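Local coordinates for Oxidored_FMN domain-containing protein ([Pseudomonas] geniculata N1, PDB 6L6J) that acts as an amine oxidase on 6-hydroxypseudooxynicotine and carries flavin mononucleotide and a [4Fe-4S] cluster, at residues I8-V13 with K332-L337; F24-H29 with R321-D326; W256-S261 with D283-V288; G297-P302 with V306-R311. All coordinates share one frame; numbering follows the deposited sequence.

Contact 1: residues I8-V13 with K332-L337; sequences ILFEPV and KIDAGL
Phe10 and Asp334 stack plane against plane: the phenyl ring and the carboxylate are 26° apart, and OD1 of Asp334 sits 3.9 Å above the middle of the Phe10 ring. With CG of Asp334 anti to the backbone N (chi1 -158°), the carboxylate swings over the ring; the backbone itself sets Asp334 CB 3.4 Å from Phe10 CZ. An acid over a ring face gains little by itself, but Arg2 forms a salt bridge with Asp334 OD1 and a cation-pi contact with Phe10, and so probably balances the charge. Ile333 approaches from another direction, with CG2 in the ring plane at its edge, 3.6 Å from Phe10 CE2. Leu9 adds a looser aliphatic touch, CD1 to Ile333 CD1 at 4.3 Å. Cutting Phe10 back to an alanine would probably open a gap beside Ile333 and strip Asp334 and Arg2 of the flat surface they share. Flat, apolar and long enough to span from loop to helix, phenylalanine suits the position. The partner helix, 329-334, stops just here: Gly336 N bonds to Ile333 O at 2.8 Å and Leu337 N returns to Lys332 O, with Gly336 at positive phi as the C-prime residue of a Schellman motif.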
# COMPACT_ATOMS: atom_id res chain seq x y z
N ILE A 8 4.84 11.68 -25.77
CA ILE A 8 6.13 11.86 -25.02
C ILE A 8 6.33 10.75 -23.97
O ILE A 8 7.49 10.34 -23.70
CB ILE A 8 6.20 13.26 -24.37
CG1 ILE A 8 7.49 13.45 -23.56
CG2 ILE A 8 4.97 13.54 -23.52
CD1 ILE A 8 8.01 14.86 -23.56
N LEU A 9 5.24 10.26 -23.38
CA LEU A 9 5.30 9.18 -22.36
C LEU A 9 5.76 7.85 -22.97
O LEU A 9 6.22 7.00 -22.17
CB LEU A 9 3.91 8.99 -21.75
CG LEU A 9 3.39 10.14 -20.91
CD1 LEU A 9 2.17 9.68 -20.14
CD2 LEU A 9 4.47 10.66 -19.97
N PHE A 10 5.66 7.68 -24.30
CA PHE A 10 5.95 6.43 -25.05
C PHE A 10 7.25 6.51 -25.85
O PHE A 10 7.58 5.55 -26.55
CB PHE A 10 4.78 6.10 -25.98
CG PHE A 10 3.55 5.72 -25.20
CD1 PHE A 10 3.38 4.41 -24.73
CD2 PHE A 10 2.59 6.67 -24.88
CE1 PHE A 10 2.26 4.07 -23.99
CE2 PHE A 10 1.46 6.32 -24.15
CZ PHE A 10 1.30 5.03 -23.69
N GLU A 11 8.02 7.59 -25.74
CA GLU A 11 9.33 7.67 -26.43
C GLU A 11 10.26 6.69 -25.71
O GLU A 11 10.20 6.63 -24.49
CB GLU A 11 9.91 9.09 -26.40
CG GLU A 11 8.94 10.15 -26.86
CD GLU A 11 9.52 11.55 -26.94
OE1 GLU A 11 10.75 11.72 -26.71
OE2 GLU A 11 8.75 12.45 -27.24
N PRO A 12 11.10 5.92 -26.42
CA PRO A 12 12.12 5.11 -25.76
C PRO A 12 13.16 5.99 -25.05
O PRO A 12 13.29 7.14 -25.42
CB PRO A 12 12.77 4.29 -26.90
CG PRO A 12 11.75 4.34 -28.02
CD PRO A 12 11.10 5.71 -27.88
N VAL A 13 13.83 5.43 -24.03
CA VAL A 13 14.87 6.12 -23.22
C VAL A 13 16.08 5.20 -23.08
O VAL A 13 15.90 4.12 -22.53
CB VAL A 13 14.35 6.57 -21.84
CG1 VAL A 13 15.48 7.11 -20.97
CG2 VAL A 13 13.23 7.60 -21.94
N LYS A 332 -3.68 1.54 -21.42
CA LYS A 332 -4.95 2.30 -21.52
C LYS A 332 -4.71 3.70 -22.09
O LYS A 332 -5.49 4.14 -22.96
CB LYS A 332 -5.64 2.32 -20.15
CG LYS A 332 -5.74 0.97 -19.49
CD LYS A 332 -6.96 0.80 -18.64
CE LYS A 332 -6.74 -0.24 -17.57
NZ LYS A 332 -7.90 -0.37 -16.65
N ILE A 333 -3.68 4.41 -21.61
CA ILE A 333 -3.24 5.73 -22.17
C ILE A 333 -3.00 5.52 -23.67
O ILE A 333 -3.63 6.22 -24.51
CB ILE A 333 -1.98 6.27 -21.46
CG1 ILE A 333 -2.26 6.65 -20.01
CG2 ILE A 333 -1.38 7.46 -22.23
CD1 ILE A 333 -1.00 6.87 -19.18
N ASP A 334 -2.18 4.51 -23.99
CA ASP A 334 -1.80 4.13 -25.38
C ASP A 334 -3.03 3.84 -26.27
O ASP A 334 -2.90 3.96 -27.48
CB ASP A 334 -0.85 2.94 -25.38
CG ASP A 334 -0.00 2.82 -26.63
OD1 ASP A 334 0.18 3.86 -27.34
OD2 ASP A 334 0.47 1.71 -26.89
N ALA A 335 -4.17 3.47 -25.70
CA ALA A 335 -5.42 3.19 -26.43
C ALA A 335 -6.40 4.38 -26.38
O ALA A 335 -7.56 4.20 -26.84
CB ALA A 335 -6.06 1.95 -25.84
N GLY A 336 -5.97 5.54 -25.84
CA GLY A 336 -6.86 6.69 -25.58
C GLY A 336 -7.91 6.39 -24.51
O GLY A 336 -8.98 7.03 -24.51
N LEU A 337 -7.61 5.48 -23.58
CA LEU A 337 -8.58 4.99 -22.57
C LEU A 337 -8.15 5.37 -21.14
O LEU A 337 -8.49 4.61 -20.20
CB LEU A 337 -8.74 3.48 -22.75
CG LEU A 337 -9.35 3.05 -24.09
CD1 LEU A 337 -9.75 1.57 -24.08
CD2 LEU A 337 -10.56 3.91 -24.45

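Contact 2: residues F24-H29 with R321-D326; sequences FYVVPH and RPSIAD. With FMN (flavin mononucleotide), chain B; SF4 (iron/sulfur cluster), chain C.
Val26 and His29, from the first barrel strand and the loop after it, meet Ser323 and Ile324 of helix 321-325, near whose start Arg321 holds the flavin phosphate. Arg321 turns the edge of its guanidinium to the phosphate, with phosphorus near the group's plane; NE donates to FMN O3P at 2.7 Å and NH2 to FMN O1P at 2.9 Å. Its backbone N adds a bond to O3P, and Asn348 and Gly268 O hold NH1, so an arginine fits here by reaching several acceptors at once. Pro322 follows and lays CD against FMN O2P. This is the phosphate end of a flavin-binding TIM barrel, where a short helix after the last strand points its amino end at the anion. Ser323 places OG between its backbone N and carbonyl carbon (chi1 67°), 3.7 Å from Val26 CG1. Small and polar, it bonds to Ala320 O and accepts from a water at 3.0 Å; that water lies in the ring plane of His29, 2.8 Å from NE2, while CB of His29 rests on the flavin, 3.5 Å from FMN C5A. Ile324 covers a face of the same ring in a CH-pi contact, CD1 standing 3.7 Å from the His29 ring centroid, and its other branch, CG2, packs 3.6 Å from S1 of the iron-sulfur cluster.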
# COMPACT_ATOMS: atom_id res chain seq x y z
N PHE A 24 7.14 4.72 -18.71
CA PHE A 24 6.48 4.04 -17.55
C PHE A 24 7.44 3.00 -16.94
O PHE A 24 7.83 2.05 -17.62
CB PHE A 24 5.17 3.39 -17.95
CG PHE A 24 4.18 4.33 -18.56
CD1 PHE A 24 3.40 5.14 -17.75
CD2 PHE A 24 4.03 4.42 -19.93
CE1 PHE A 24 2.49 6.02 -18.30
CE2 PHE A 24 3.11 5.30 -20.47
CZ PHE A 24 2.33 6.09 -19.66
N TYR A 25 7.81 3.20 -15.67
CA TYR A 25 8.89 2.46 -15.00
C TYR A 25 8.38 1.94 -13.66
O TYR A 25 7.94 2.75 -12.88
CB TYR A 25 10.09 3.39 -14.82
CG TYR A 25 11.35 2.76 -14.30
CD1 TYR A 25 11.48 2.36 -12.99
CD2 TYR A 25 12.45 2.63 -15.12
CE1 TYR A 25 12.67 1.83 -12.50
CE2 TYR A 25 13.64 2.10 -14.66
CZ TYR A 25 13.76 1.72 -13.34
OH TYR A 25 14.95 1.24 -12.90
N VAL A 26 8.45 0.64 -13.42
CA VAL A 26 7.95 0.05 -12.15
C VAL A 26 9.14 -0.09 -11.21
O VAL A 26 10.04 -0.92 -11.50
CB VAL A 26 7.22 -1.29 -12.36
CG1 VAL A 26 6.77 -1.88 -11.03
CG2 VAL A 26 6.05 -1.13 -13.32
N VAL A 27 9.14 0.71 -10.15
CA VAL A 27 10.26 0.81 -9.18
C VAL A 27 10.21 -0.42 -8.27
O VAL A 27 9.17 -1.06 -8.16
CB VAL A 27 10.22 2.12 -8.39
CG1 VAL A 27 10.70 3.28 -9.24
CG2 VAL A 27 8.83 2.42 -7.82
N PRO A 28 11.34 -0.81 -7.64
CA PRO A 28 11.37 -1.98 -6.78
C PRO A 28 10.30 -1.83 -5.69
O PRO A 28 10.28 -0.81 -5.04
CB PRO A 28 12.77 -2.00 -6.14
CG PRO A 28 13.59 -1.01 -6.91
CD PRO A 28 12.64 -0.13 -7.72
N HIS A 29 9.44 -2.83 -5.55
CA HIS A 29 8.44 -2.90 -4.46
C HIS A 29 8.18 -4.37 -4.13
O HIS A 29 7.86 -5.16 -5.09
CB HIS A 29 7.18 -2.10 -4.84
CG HIS A 29 6.15 -2.88 -5.57
ND1 HIS A 29 5.42 -3.86 -4.95
CD2 HIS A 29 5.72 -2.82 -6.85
CE1 HIS A 29 4.58 -4.39 -5.81
NE2 HIS A 29 4.72 -3.75 -6.99
N ARG A 321 2.78 1.87 -6.39
CA ARG A 321 1.35 1.70 -6.01
C ARG A 321 0.46 1.83 -7.24
O ARG A 321 -0.41 1.00 -7.47
CB ARG A 321 0.94 2.66 -4.88
CG ARG A 321 1.27 2.10 -3.50
CD ARG A 321 1.18 3.10 -2.37
NE ARG A 321 1.94 4.31 -2.65
CZ ARG A 321 1.83 5.42 -1.94
NH1 ARG A 321 1.05 5.46 -0.87
NH2 ARG A 321 2.51 6.49 -2.29
N PRO A 322 0.63 2.87 -8.08
CA PRO A 322 -0.19 3.00 -9.29
C PRO A 322 -0.15 1.75 -10.19
O PRO A 322 -1.21 1.34 -10.69
CB PRO A 322 0.39 4.24 -9.98
CG PRO A 322 0.95 5.04 -8.82
CD PRO A 322 1.54 4.00 -7.89
N SER A 323 1.04 1.14 -10.33
CA SER A 323 1.23 -0.11 -11.09
C SER A 323 0.56 -1.32 -10.40
O SER A 323 0.35 -2.33 -11.08
CB SER A 323 2.70 -0.37 -11.36
OG SER A 323 3.40 -0.66 -10.17
N ILE A 324 0.33 -1.25 -9.10
CA ILE A 324 -0.32 -2.34 -8.30
C ILE A 324 -1.81 -2.28 -8.59
O ILE A 324 -2.40 -3.32 -8.93
CB ILE A 324 0.01 -2.18 -6.80
CG1 ILE A 324 1.45 -2.61 -6.49
CG2 ILE A 324 -0.99 -2.93 -5.93
CD1 ILE A 324 1.94 -2.25 -5.09
N ALA A 325 -2.37 -1.08 -8.48
CA ALA A 325 -3.80 -0.71 -8.68
C ALA A 325 -4.19 -0.86 -10.15
O ALA A 325 -5.32 -1.29 -10.38
CB ALA A 325 -4.04 0.71 -8.21
N ASP A 326 -3.31 -0.46 -11.08
CA ASP A 326 -3.56 -0.62 -12.54
C ASP A 326 -2.30 -1.07 -13.26
O ASP A 326 -1.59 -0.30 -13.92
CB ASP A 326 -4.17 0.63 -13.19
CG ASP A 326 -5.03 0.27 -14.40
OD1 ASP A 326 -4.85 -0.83 -14.91
OD2 ASP A 326 -5.90 1.06 -14.76
N1 FMN B . 11.02 0.32 -2.24
C2 FMN B . 12.22 -0.35 -2.29
O2 FMN B . 13.23 0.31 -2.57
N3 FMN B . 12.38 -1.66 -2.08
C4 FMN B . 11.32 -2.44 -1.81
O4 FMN B . 11.46 -3.65 -1.62
C4A FMN B . 9.97 -1.81 -1.71
N5 FMN B . 8.87 -2.54 -1.42
C5A FMN B . 7.66 -1.93 -1.42
C6 FMN B . 6.51 -2.69 -1.20
C7 FMN B . 5.28 -2.07 -1.22
C7M FMN B . 4.08 -2.87 -0.93
C8 FMN B . 5.17 -0.63 -1.50
C8M FMN B . 3.84 0.08 -1.48
C9 FMN B . 6.28 0.13 -1.71
C9A FMN B . 7.54 -0.46 -1.70
N10 FMN B . 8.69 0.29 -1.97
C10 FMN B . 9.90 -0.36 -1.97
C1' FMN B . 8.65 1.76 -2.26
C2' FMN B . 8.27 2.01 -3.71
O2' FMN B . 9.34 1.53 -4.50
C3' FMN B . 8.06 3.46 -4.02
O3' FMN B . 9.30 4.15 -3.85
C4' FMN B . 6.99 4.13 -3.16
O4' FMN B . 5.83 3.27 -3.04
C5' FMN B . 6.60 5.50 -3.72
O5' FMN B . 6.07 5.31 -5.02
P FMN B . 4.47 5.18 -5.24
O1P FMN B . 3.88 6.51 -4.81
O2P FMN B . 4.37 4.90 -6.71
O3P FMN B . 4.03 4.02 -4.37
FE1 SF4 C . -4.52 1.10 -1.67
FE2 SF4 C . -2.90 2.03 -4.04
FE3 SF4 C . -4.09 -0.71 -3.99
FE4 SF4 C . -1.72 -0.05 -2.24
S1 SF4 C . -2.12 0.07 -4.28
S2 SF4 C . -3.68 -0.82 -1.90
S3 SF4 C . -2.53 1.87 -1.94
S4 SF4 C . -4.85 1.21 -3.76
O HOH W 1 4.01 -3.54 -9.64

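Contact 3: residues W256-S261 with D283-V288; sequences WDVNVS and DFVKKV
Val258 and Val285 reach toward each other tip to tip, their CG2 methyls 4.1 Å apart. Val285 has a second branch, CG1, which lies anti to its backbone N (chi1 175°) and approaches the CB of Trp256 at 4.4 Å. One beta-branched residue of segment 283-288 thus meets two strand residues, Trp256 and Val258, that stand two positions apart and face the same way. Both approaches are loose, purely apolar contacts, as suits valines in a buried layer. They join strand 255-261 of the TIM barrel to the short, weakly bonded helical turn at about 285-288, which belongs to the beta-alpha-beta crossover leading to the adjacent parallel strand 293-296. In the next shell, Val293 of that strand touches both Val258 and Val285. Phe284 turns a ring face to its own neighbour, with Val285 CG2 3.8 Å above the plane toward the rim, and also packs on Val227. Trp256 is steadied by a bond from NE1 to Ala250 O and by Leu249 of helix 241-249, which Val288 also reaches through Val246. The alternate strand residues are polar and serve other neighbours: Asp257 forms a salt bridge with Arg224, which binds FMN, and Asn259 touches the flavin mononucleotide itself.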
# COMPACT_ATOMS: atom_id res chain seq x y z
N TRP A 256 19.81 7.27 -12.11
CA TRP A 256 19.50 7.69 -10.72
C TRP A 256 18.03 7.38 -10.43
O TRP A 256 17.16 8.00 -11.09
CB TRP A 256 19.80 9.17 -10.53
CG TRP A 256 21.26 9.47 -10.44
CD1 TRP A 256 22.08 9.88 -11.44
CD2 TRP A 256 22.08 9.36 -9.26
NE1 TRP A 256 23.35 10.04 -10.96
CE2 TRP A 256 23.38 9.72 -9.64
CE3 TRP A 256 21.82 9.02 -7.93
CZ2 TRP A 256 24.44 9.73 -8.73
CZ3 TRP A 256 22.87 9.03 -7.03
CH2 TRP A 256 24.16 9.39 -7.43
N ASP A 257 17.77 6.46 -9.50
CA ASP A 257 16.41 6.21 -8.94
C ASP A 257 16.30 6.91 -7.57
O ASP A 257 16.99 6.45 -6.62
CB ASP A 257 16.10 4.71 -8.84
CG ASP A 257 14.65 4.43 -8.46
OD1 ASP A 257 13.99 5.34 -7.89
OD2 ASP A 257 14.19 3.32 -8.75
N VAL A 258 15.50 7.99 -7.47
CA VAL A 258 15.59 8.93 -6.30
C VAL A 258 14.22 9.11 -5.63
O VAL A 258 13.20 9.36 -6.32
CB VAL A 258 16.26 10.28 -6.64
CG1 VAL A 258 17.74 10.11 -6.93
CG2 VAL A 258 15.54 11.02 -7.76
N ASN A 259 14.25 9.04 -4.29
CA ASN A 259 13.06 9.11 -3.41
C ASN A 259 13.48 9.69 -2.04
O ASN A 259 14.64 10.13 -1.91
CB ASN A 259 12.39 7.74 -3.33
CG ASN A 259 13.20 6.72 -2.56
OD1 ASN A 259 14.34 6.99 -2.15
ND2 ASN A 259 12.63 5.53 -2.37
N VAL A 260 12.57 9.67 -1.06
CA VAL A 260 12.82 10.23 0.31
C VAL A 260 12.97 9.07 1.31
O VAL A 260 12.18 8.09 1.25
CB VAL A 260 11.72 11.22 0.71
CG1 VAL A 260 11.65 12.38 -0.26
CG2 VAL A 260 10.36 10.55 0.84
N SER A 261 13.94 9.18 2.22
CA SER A 261 14.24 8.12 3.22
C SER A 261 13.12 8.03 4.27
O SER A 261 12.52 9.07 4.70
CB SER A 261 15.57 8.26 3.91
OG SER A 261 15.84 7.08 4.69
N ASP A 283 13.77 17.52 -7.27
CA ASP A 283 13.80 18.64 -8.27
C ASP A 283 15.23 18.95 -8.72
O ASP A 283 15.42 19.29 -9.88
CB ASP A 283 13.28 19.95 -7.66
CG ASP A 283 12.19 20.66 -8.43
OD1 ASP A 283 11.56 20.00 -9.32
OD2 ASP A 283 11.93 21.85 -8.13
N PHE A 284 16.18 18.92 -7.78
CA PHE A 284 17.58 19.38 -7.99
C PHE A 284 18.38 18.34 -8.80
O PHE A 284 19.41 18.69 -9.40
CB PHE A 284 18.27 19.65 -6.65
CG PHE A 284 18.75 18.40 -5.95
CD1 PHE A 284 17.89 17.65 -5.14
CD2 PHE A 284 20.07 17.98 -6.08
CE1 PHE A 284 18.34 16.53 -4.46
CE2 PHE A 284 20.51 16.84 -5.42
CZ PHE A 284 19.65 16.12 -4.60
N VAL A 285 17.96 17.08 -8.76
CA VAL A 285 18.77 15.93 -9.26
C VAL A 285 19.10 16.13 -10.75
O VAL A 285 20.27 15.92 -11.09
CB VAL A 285 18.07 14.57 -9.01
CG1 VAL A 285 18.84 13.41 -9.62
CG2 VAL A 285 17.87 14.33 -7.52
N LYS A 286 18.14 16.53 -11.59
CA LYS A 286 18.37 16.67 -13.06
C LYS A 286 19.30 17.85 -13.38
O LYS A 286 19.91 17.82 -14.45
CB LYS A 286 17.06 16.77 -13.84
CG LYS A 286 16.55 15.42 -14.34
CD LYS A 286 15.43 15.49 -15.36
CE LYS A 286 15.88 15.96 -16.72
NZ LYS A 286 16.99 15.14 -17.25
N LYS A 287 19.45 18.84 -12.50
CA LYS A 287 20.42 19.96 -12.68
C LYS A 287 21.86 19.46 -12.45
O LYS A 287 22.77 20.12 -12.97
CB LYS A 287 20.07 21.13 -11.75
CG LYS A 287 18.68 21.72 -11.98
CD LYS A 287 18.67 23.12 -12.59
CE LYS A 287 19.14 23.19 -14.04
NZ LYS A 287 18.54 24.34 -14.74
N VAL A 288 22.06 18.35 -11.74
CA VAL A 288 23.43 17.89 -11.33
C VAL A 288 23.95 16.80 -12.28
O VAL A 288 25.16 16.84 -12.59
CB VAL A 288 23.45 17.39 -9.88
CG1 VAL A 288 24.82 16.85 -9.50
CG2 VAL A 288 23.01 18.48 -8.89

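Contact 4: residues G297-P302 with V306-R311; sequences GRFTSP and VSQIRR. With FMN (flavin mononucleotide), chain B.
Val306 N donates to Pro302 O at 2.9 Å with an N-H...O angle of 156°, the first-turn bond of helix 302-310, closing the turn that opens at Pro302. The donor is tilted 25° from the carbonyl plane, and CG2 of Val306 lies beside the same oxygen. Proline is well placed early in a helix, where its missing N-H costs no bond; Ser301 before it is the N-cap, its OG bonding weakly to Ala304 N. Further along, Phe299 and Gln308 cross at about a right angle, Phe299 CE1 lying 3.8 Å from Gln308 CG. The bend of Gln308 at chi2 (-73°) also brings its amide carbon, CD, within 3.8 Å of Phe299 CZ. Its NE2 bonds to Glu279, so methylenes pack while the polar end is satisfied. Were Gln308 replaced by alanine, the Phe299 ring would probably lose its methylene support and Glu279 its amide donor. Gly297 N stands 3.3 Å above the Phe299 ring plane, offset toward the rim. Next to it, Arg298 N makes a weak bond to FMN O1P, placing this turn after strand 293-296 in the phosphate-binding site of a flavin TIM barrel.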
# COMPACT_ATOMS: atom_id res chain seq x y z
N GLY A 297 5.77 9.54 -7.26
CA GLY A 297 4.86 10.52 -6.63
C GLY A 297 3.43 10.04 -6.63
O GLY A 297 2.52 10.84 -6.82
N ARG A 298 3.22 8.75 -6.44
CA ARG A 298 1.88 8.12 -6.56
C ARG A 298 1.22 8.62 -7.85
O ARG A 298 0.02 8.97 -7.81
CB ARG A 298 1.03 8.42 -5.32
CG ARG A 298 0.09 7.29 -4.94
CD ARG A 298 -1.25 7.75 -4.41
NE ARG A 298 -1.09 8.70 -3.32
CZ ARG A 298 -1.87 9.75 -3.10
NH1 ARG A 298 -2.93 9.97 -3.85
NH2 ARG A 298 -1.60 10.57 -2.10
N PHE A 299 1.97 8.62 -8.95
CA PHE A 299 1.56 9.23 -10.24
C PHE A 299 0.37 8.44 -10.80
O PHE A 299 0.48 7.23 -10.98
CB PHE A 299 2.75 9.33 -11.19
CG PHE A 299 3.83 10.29 -10.75
CD1 PHE A 299 3.54 11.62 -10.45
CD2 PHE A 299 5.16 9.89 -10.68
CE1 PHE A 299 4.55 12.51 -10.09
CE2 PHE A 299 6.16 10.78 -10.34
CZ PHE A 299 5.85 12.08 -10.04
N THR A 300 -0.74 9.14 -11.05
CA THR A 300 -2.04 8.58 -11.53
C THR A 300 -2.61 9.42 -12.68
O THR A 300 -3.28 8.83 -13.54
CB THR A 300 -3.07 8.53 -10.39
OG1 THR A 300 -2.36 8.17 -9.19
CG2 THR A 300 -4.19 7.56 -10.68
N SER A 301 -2.45 10.75 -12.61
CA SER A 301 -2.83 11.73 -13.65
C SER A 301 -1.82 11.69 -14.80
O SER A 301 -0.64 12.01 -14.61
CB SER A 301 -2.92 13.14 -13.10
OG SER A 301 -3.20 14.10 -14.14
N PRO A 302 -2.27 11.32 -16.02
CA PRO A 302 -1.40 11.34 -17.19
C PRO A 302 -0.81 12.73 -17.49
O PRO A 302 0.31 12.78 -17.98
CB PRO A 302 -2.31 10.89 -18.35
CG PRO A 302 -3.48 10.18 -17.67
CD PRO A 302 -3.64 10.87 -16.33
N VAL A 306 3.01 13.89 -17.85
CA VAL A 306 3.53 14.66 -19.02
C VAL A 306 4.33 15.84 -18.49
O VAL A 306 5.48 16.00 -18.92
CB VAL A 306 2.41 15.07 -19.98
CG1 VAL A 306 2.82 16.22 -20.90
CG2 VAL A 306 1.96 13.86 -20.81
N SER A 307 3.75 16.57 -17.53
CA SER A 307 4.27 17.82 -16.92
C SER A 307 5.60 17.55 -16.21
O SER A 307 6.53 18.34 -16.37
CB SER A 307 3.25 18.40 -15.98
OG SER A 307 3.56 19.73 -15.65
N GLN A 308 5.69 16.44 -15.49
CA GLN A 308 6.92 16.07 -14.77
C GLN A 308 8.08 16.06 -15.76
O GLN A 308 9.19 16.51 -15.37
CB GLN A 308 6.73 14.72 -14.05
CG GLN A 308 5.88 14.79 -12.79
CD GLN A 308 6.61 15.45 -11.66
OE1 GLN A 308 7.76 15.17 -11.39
NE2 GLN A 308 5.95 16.37 -10.99
N ILE A 309 7.83 15.58 -16.99
CA ILE A 309 8.86 15.41 -18.08
C ILE A 309 9.17 16.77 -18.75
O ILE A 309 10.36 17.15 -18.82
CB ILE A 309 8.41 14.38 -19.14
CG1 ILE A 309 7.87 13.07 -18.54
CG2 ILE A 309 9.55 14.14 -20.13
CD1 ILE A 309 8.87 12.27 -17.72
N ARG A 310 8.13 17.44 -19.23
CA ARG A 310 8.21 18.75 -19.94
C ARG A 310 8.97 19.76 -19.08
O ARG A 310 9.82 20.45 -19.64
CB ARG A 310 6.82 19.31 -20.27
CG ARG A 310 5.96 18.45 -21.19
CD ARG A 310 6.19 18.70 -22.67
NE ARG A 310 5.17 18.03 -23.47
CZ ARG A 310 5.32 17.57 -24.72
NH1 ARG A 310 6.47 17.70 -25.37
NH2 ARG A 310 4.29 16.97 -25.31
N ARG A 311 8.69 19.84 -17.78
CA ARG A 311 9.28 20.85 -16.85
C ARG A 311 10.63 20.35 -16.29
O ARG A 311 11.22 21.05 -15.46
CB ARG A 311 8.30 21.19 -15.73
CG ARG A 311 6.97 21.74 -16.24
CD ARG A 311 5.84 21.70 -15.22
NE ARG A 311 6.38 21.70 -13.86
CZ ARG A 311 6.26 20.74 -12.95
NH1 ARG A 311 5.54 19.65 -13.17
NH2 ARG A 311 6.86 20.89 -11.79
N1 FMN B . 11.02 0.32 -2.24
C2 FMN B . 12.22 -0.35 -2.29
O2 FMN B . 13.23 0.31 -2.57
N3 FMN B . 12.38 -1.66 -2.08
C4 FMN B . 11.32 -2.44 -1.81
O4 FMN B . 11.46 -3.65 -1.62
C4A FMN B . 9.97 -1.81 -1.71
N5 FMN B . 8.87 -2.54 -1.42
C5A FMN B . 7.66 -1.93 -1.42
C6 FMN B . 6.51 -2.69 -1.20
C7 FMN B . 5.28 -2.07 -1.22
C7M FMN B . 4.08 -2.87 -0.93
C8 FMN B . 5.17 -0.63 -1.50
C8M FMN B . 3.84 0.08 -1.48
C9 FMN B . 6.28 0.13 -1.71
C9A FMN B . 7.54 -0.46 -1.70
N10 FMN B . 8.69 0.29 -1.97
C10 FMN B . 9.90 -0.36 -1.97
C1' FMN B . 8.65 1.76 -2.26
C2' FMN B . 8.27 2.01 -3.71
O2' FMN B . 9.34 1.53 -4.50
C3' FMN B . 8.06 3.46 -4.02
O3' FMN B . 9.30 4.15 -3.85
C4' FMN B . 6.99 4.13 -3.16
O4' FMN B . 5.83 3.27 -3.04
C5' FMN B . 6.60 5.50 -3.72
O5' FMN B . 6.07 5.31 -5.02
P FMN B . 4.47 5.18 -5.24
O1P FMN B . 3.88 6.51 -4.81
O2P FMN B . 4.37 4.90 -6.71
O3P FMN B . 4.03 4.02 -4.37

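Overall arrangement
All four contacts belong to the FMN-binding TIM barrel. Contact 1 spans it along the chain, pairing the loop before strand 13-15 with helix 329-334; contact 2 lies within that span, joining the first strand to helix 321-325, and contacts 3 and 4 follow one another inside contact 2. Contacts 1 and 2, with centres 16 Å apart, share Phe24, which packs on Leu9, Phe10 and Ile333, and the Lys332-Asp326 salt bridge. Contact 4 lies 13 Å from contact 1 and 14 Å from contact 2, centre to centre, and touches both; it adds a weak bond to the flavin phosphate that contact 2 holds firmly. Contact 3, reaching contact 2 through Asp257, continues round the barrel wall.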